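Local coordinates for neutral ceramidase (Pseudomonas aeruginosa, PDB 2ZWS), which catalyses the zinc-dependent hydrolysis of the N-acyl bond of ceramide to sphingosine and a free fatty acid, and also the reverse synthesis, at residues V91-T96 / Y441-A446; S205-N210 / P217-Y222. One frame throughout, in Å; residues are numbered along the deposited sequence.

Interaction 1 of 2, residues V91-T96 / Y441-A446; sequences VMLAAT and YANAYA. With FMT (formic acid), chain D.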
# COMPACT_ATOMS: atom_id res chain seq x y z
N VAL A 91 8.03 14.71 -5.03
CA VAL A 91 7.98 13.43 -4.31
C VAL A 91 6.53 12.95 -4.35
O VAL A 91 5.63 13.67 -3.86
CB VAL A 91 8.45 13.60 -2.81
CG1 VAL A 91 8.23 12.29 -2.06
CG2 VAL A 91 9.91 14.09 -2.70
N MET A 92 6.30 11.75 -4.89
CA MET A 92 4.95 11.16 -4.91
C MET A 92 4.97 9.87 -4.12
O MET A 92 5.79 9.01 -4.38
CB MET A 92 4.47 10.88 -6.35
CG MET A 92 3.04 10.37 -6.43
SD MET A 92 2.48 10.06 -8.12
CE MET A 92 2.53 11.73 -8.81
N LEU A 93 4.03 9.74 -3.18
CA LEU A 93 3.93 8.53 -2.36
C LEU A 93 2.61 7.87 -2.67
O LEU A 93 1.59 8.54 -2.65
CB LEU A 93 3.97 8.90 -0.87
CG LEU A 93 5.13 9.75 -0.36
CD1 LEU A 93 4.99 9.95 1.15
CD2 LEU A 93 6.51 9.15 -0.68
N ALA A 94 2.60 6.58 -2.98
CA ALA A 94 1.36 5.88 -3.30
C ALA A 94 1.34 4.54 -2.58
O ALA A 94 2.37 4.07 -2.07
CB ALA A 94 1.25 5.70 -4.78
N ALA A 95 0.16 3.94 -2.49
CA ALA A 95 0.01 2.68 -1.78
C ALA A 95 -0.67 1.62 -2.66
O ALA A 95 -1.48 1.95 -3.55
CB ALA A 95 -0.86 2.92 -0.57
N THR A 96 -0.39 0.36 -2.33
CA THR A 96 -0.95 -0.77 -3.06
C THR A 96 -2.39 -1.10 -2.58
O THR A 96 -3.11 -1.86 -3.26
CB THR A 96 -0.15 -2.06 -2.78
OG1 THR A 96 -0.19 -2.32 -1.36
CG2 THR A 96 1.27 -1.98 -3.33
N TYR A 441 -4.85 6.47 -4.41
CA TYR A 441 -4.17 6.10 -3.16
C TYR A 441 -2.82 6.81 -3.01
O TYR A 441 -1.88 6.24 -2.46
CB TYR A 441 -3.94 4.59 -3.04
CG TYR A 441 -5.18 3.77 -3.33
CD1 TYR A 441 -6.08 3.46 -2.30
CD2 TYR A 441 -5.47 3.33 -4.62
CE1 TYR A 441 -7.25 2.70 -2.56
CE2 TYR A 441 -6.62 2.59 -4.90
CZ TYR A 441 -7.51 2.29 -3.87
OH TYR A 441 -8.62 1.57 -4.19
N ALA A 442 -2.73 8.06 -3.48
CA ALA A 442 -1.44 8.79 -3.41
C ALA A 442 -1.49 10.01 -2.48
O ALA A 442 -2.45 10.82 -2.55
CB ALA A 442 -0.99 9.23 -4.81
N ASN A 443 -0.47 10.14 -1.63
CA ASN A 443 -0.18 11.32 -0.82
C ASN A 443 -1.12 11.62 0.36
O ASN A 443 -0.68 12.27 1.32
CB ASN A 443 0.00 12.58 -1.67
CG ASN A 443 1.14 12.46 -2.69
OD1 ASN A 443 1.02 12.98 -3.82
ND2 ASN A 443 2.24 11.84 -2.29
N ALA A 444 -2.37 11.18 0.29
CA ALA A 444 -3.30 11.23 1.44
C ALA A 444 -4.38 10.22 1.17
O ALA A 444 -4.36 9.55 0.12
CB ALA A 444 -3.89 12.63 1.62
N TYR A 445 -5.32 10.10 2.09
CA TYR A 445 -6.46 9.21 1.85
C TYR A 445 -7.73 9.87 2.29
O TYR A 445 -7.89 10.23 3.45
CB TYR A 445 -6.25 7.90 2.61
CG TYR A 445 -7.36 6.93 2.35
CD1 TYR A 445 -7.41 6.16 1.18
CD2 TYR A 445 -8.40 6.81 3.27
CE1 TYR A 445 -8.50 5.28 0.94
CE2 TYR A 445 -9.45 5.93 3.06
CZ TYR A 445 -9.51 5.18 1.89
OH TYR A 445 -10.54 4.32 1.67
N ALA A 446 -8.66 10.02 1.34
CA ALA A 446 -9.94 10.69 1.63
C ALA A 446 -11.07 9.83 1.07
O ALA A 446 -11.98 10.34 0.39
CB ALA A 446 -9.93 12.10 1.04
C FMT D . -5.56 10.88 5.72
O1 FMT D . -4.85 11.13 4.71
O2 FMT D . -5.12 10.82 6.89
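Tyr441 lays its CB against the carbonyl of Ala95, 3.6 Å from Ala95 O, and then carries its ring away from the strand toward the metal site. With CG beside its own backbone N (chi1 -49°), the ring meets that of His97 and delivers the phenol to Glu411. His97 and Glu411 both bind the zinc ion, so Tyr441 is a second-shell residue that probably helps to position them. Next along, Ala442 sets its methyl beside that of Ala94, CB to CB 4.2 Å, where the backbones come within 4.0 Å, CA to CA. Alanine suits both places, since the methyls fit between backbones this close.

The two segments form a single beta bridge. Strand 91-95 runs parallel to strand 55-61 in the large mixed sheet of the N-terminal catalytic part, and the 441-446 loop joins its other edge. Asn443 N donates to Leu93 O at 2.8 Å. The reciprocal bond, from Ala95 N to Tyr441 O, is weak at 3.1 Å. Ala442 CA adds a CA-H...O contact to Leu93 O.

The side chain of Asn443 lies along the strand's edge and crosses that of Leu93 at about a right angle. Met92, extended through chi1 and chi2, brushes Ala442 CB with its CG while its side chain packs on Phe398 of strand 392-400. At the far end of the loop, Tyr445 N donates to O1 of a formic acid molecule, probably from the crystallisation liquor, at 2.9 Å and nearly straight at 162°. Gln68 and Ser106, both inferred to bind substrate like Tyr445, hold the same molecule, and the hydroxyl of Tyr445 is bonded to Glu411.

Interaction 2 of 2, residues S205-N210 / P217-Y222; sequences STSMTN and PDNKGY
The irregular loop 205-210 lies against the start of helix 218-231, its CA atoms coming nearest at Ser205 and Asn219, 5.6 Å apart. Asp218 has a positive phi of 63°, an unusual value for a residue with a side chain, and the helical bonds Gly221 N to Pro217 O and Tyr222 N to Asp218 O follow at once.

The carboxylate of Asp218 grips the turning loop backbone. CG lies opposite the backbone N (chi1 -153°), which sends both oxygens into the loop. OD1 receives Ser207 N at 2.9 Å through its syn lone pair, while Asn219 N, 2.7 Å from Asp218 OD1, comes to its anti side from well out of the carboxylate plane. OD2 takes Met208 N at 2.8 Å, with the donor 28° out of that plane. A water lies within hydrogen-bonding distance of Asp218 OD2 and Met208 O. Aspartate fits because its short arm offers two acceptors to successive backbone N-H groups; these donors probably stabilise its negative charge. Met208 runs past the carboxylate in the opposite direction.

Asn219 supplies the second side-chain link: its ND2 points almost straight at Ser207 OG, 3.0 Å away, with the hydroxyl oxygen in the amide plane. Ser205, small enough to nestle beside the helix, rests its OG against Lys220 CG at 3.5 Å; that hydroxyl is probably bonded to Thr96 O.

Lys220 NZ reaches Gln276 of helix 265-286, and Asn219 OD1 binds the same glutamine. Met208 and Ser207 lie against Thr269 of that helix, while Pro251 of strand 249-251, next to the probable nucleophile Ser250, touches Ser207 and Asn219.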
# COMPACT_ATOMS: atom_id res chain seq x y z
N SER A 205 -6.52 -4.96 -3.28
CA SER A 205 -5.57 -5.90 -2.73
C SER A 205 -6.15 -6.53 -1.45
O SER A 205 -5.66 -6.32 -0.32
CB SER A 205 -4.22 -5.20 -2.47
OG SER A 205 -3.63 -4.89 -3.73
N THR A 206 -7.18 -7.35 -1.67
CA THR A 206 -8.02 -7.87 -0.59
C THR A 206 -8.13 -9.39 -0.72
O THR A 206 -9.09 -9.99 -0.24
CB THR A 206 -9.44 -7.28 -0.67
OG1 THR A 206 -9.94 -7.43 -2.01
CG2 THR A 206 -9.46 -5.81 -0.31
N SER A 207 -7.18 -10.02 -1.40
CA SER A 207 -7.20 -11.48 -1.48
C SER A 207 -7.09 -12.15 -0.11
O SER A 207 -7.66 -13.21 0.11
CB SER A 207 -6.10 -11.99 -2.41
OG SER A 207 -6.33 -11.52 -3.73
N MET A 208 -6.29 -11.55 0.79
CA MET A 208 -6.24 -12.00 2.19
C MET A 208 -7.40 -11.30 2.89
O MET A 208 -7.50 -10.06 2.87
CB MET A 208 -4.92 -11.60 2.84
CG MET A 208 -3.65 -12.21 2.22
SD MET A 208 -3.63 -14.02 2.18
CE MET A 208 -3.75 -14.42 3.94
N THR A 209 -8.29 -12.10 3.48
CA THR A 209 -9.56 -11.61 3.98
C THR A 209 -9.46 -11.09 5.41
O THR A 209 -8.39 -11.15 6.04
CB THR A 209 -10.66 -12.71 3.95
OG1 THR A 209 -10.35 -13.67 4.97
CG2 THR A 209 -10.74 -13.39 2.56
N ASN A 210 -10.59 -10.59 5.92
CA ASN A 210 -10.65 -10.11 7.31
C ASN A 210 -10.51 -11.20 8.36
O ASN A 210 -10.44 -10.88 9.55
CB ASN A 210 -11.89 -9.20 7.57
CG ASN A 210 -13.22 -9.93 7.52
OD1 ASN A 210 -14.29 -9.29 7.60
ND2 ASN A 210 -13.19 -11.25 7.37
N PRO A 217 1.52 -8.18 2.11
CA PRO A 217 1.33 -7.18 1.07
C PRO A 217 0.33 -7.63 -0.02
O PRO A 217 0.16 -6.92 -1.02
CB PRO A 217 2.73 -7.03 0.49
CG PRO A 217 3.29 -8.46 0.56
CD PRO A 217 2.72 -9.00 1.86
N ASP A 218 -0.31 -8.79 0.20
CA ASP A 218 -1.48 -9.22 -0.60
C ASP A 218 -1.13 -9.43 -2.06
O ASP A 218 0.02 -9.70 -2.37
CB ASP A 218 -2.64 -8.24 -0.38
CG ASP A 218 -4.01 -8.89 -0.60
OD1 ASP A 218 -4.46 -8.99 -1.77
OD2 ASP A 218 -4.65 -9.28 0.41
N ASN A 219 -2.11 -9.34 -2.97
CA ASN A 219 -1.83 -9.82 -4.31
C ASN A 219 -0.80 -8.97 -5.06
O ASN A 219 0.05 -9.51 -5.79
CB ASN A 219 -3.12 -10.07 -5.11
CG ASN A 219 -4.01 -8.85 -5.27
OD1 ASN A 219 -3.56 -7.81 -5.77
ND2 ASN A 219 -5.30 -8.99 -4.93
N LYS A 220 -0.84 -7.65 -4.90
CA LYS A 220 0.18 -6.81 -5.55
C LYS A 220 1.55 -7.04 -4.97
O LYS A 220 2.55 -7.07 -5.69
CB LYS A 220 -0.22 -5.33 -5.49
CG LYS A 220 -1.43 -5.03 -6.46
CD LYS A 220 -1.66 -3.54 -6.58
CE LYS A 220 -2.74 -3.24 -7.66
NZ LYS A 220 -2.26 -3.61 -9.03
N GLY A 221 1.59 -7.29 -3.67
CA GLY A 221 2.86 -7.62 -3.02
C GLY A 221 3.41 -8.94 -3.51
O GLY A 221 4.66 -9.09 -3.61
N TYR A 222 2.55 -9.93 -3.77
CA TYR A 222 3.03 -11.19 -4.33
C TYR A 222 3.58 -10.98 -5.74
O TYR A 222 4.63 -11.51 -6.10
CB TYR A 222 1.95 -12.29 -4.38
CG TYR A 222 2.60 -13.54 -4.92
CD1 TYR A 222 2.46 -13.90 -6.26
CD2 TYR A 222 3.45 -14.32 -4.11
CE1 TYR A 222 3.10 -15.01 -6.78
CE2 TYR A 222 4.11 -15.44 -4.61
CZ TYR A 222 3.93 -15.77 -5.95
OH TYR A 222 4.56 -16.87 -6.48
O HOH W 1 -5.64 -7.96 2.46

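Followed from the N terminus, the first of these segments reached is strand 91-95, and interaction 1 closes on it only when residues 441-446 return 345 residues later. Interaction 2 is nested inside that long loop and closes a short one: only six residues, including the little strand 214-215, separate 205-210 from 217-222. The two centres are about 18 Å apart, yet the contacts meet through the probable hydrogen bond between Thr96 and Ser205. Together they tie the end of strand 91-95 to the loop after strand 435-439 and to the start of helix 218-231, beside the zinc ligands His97 and His204.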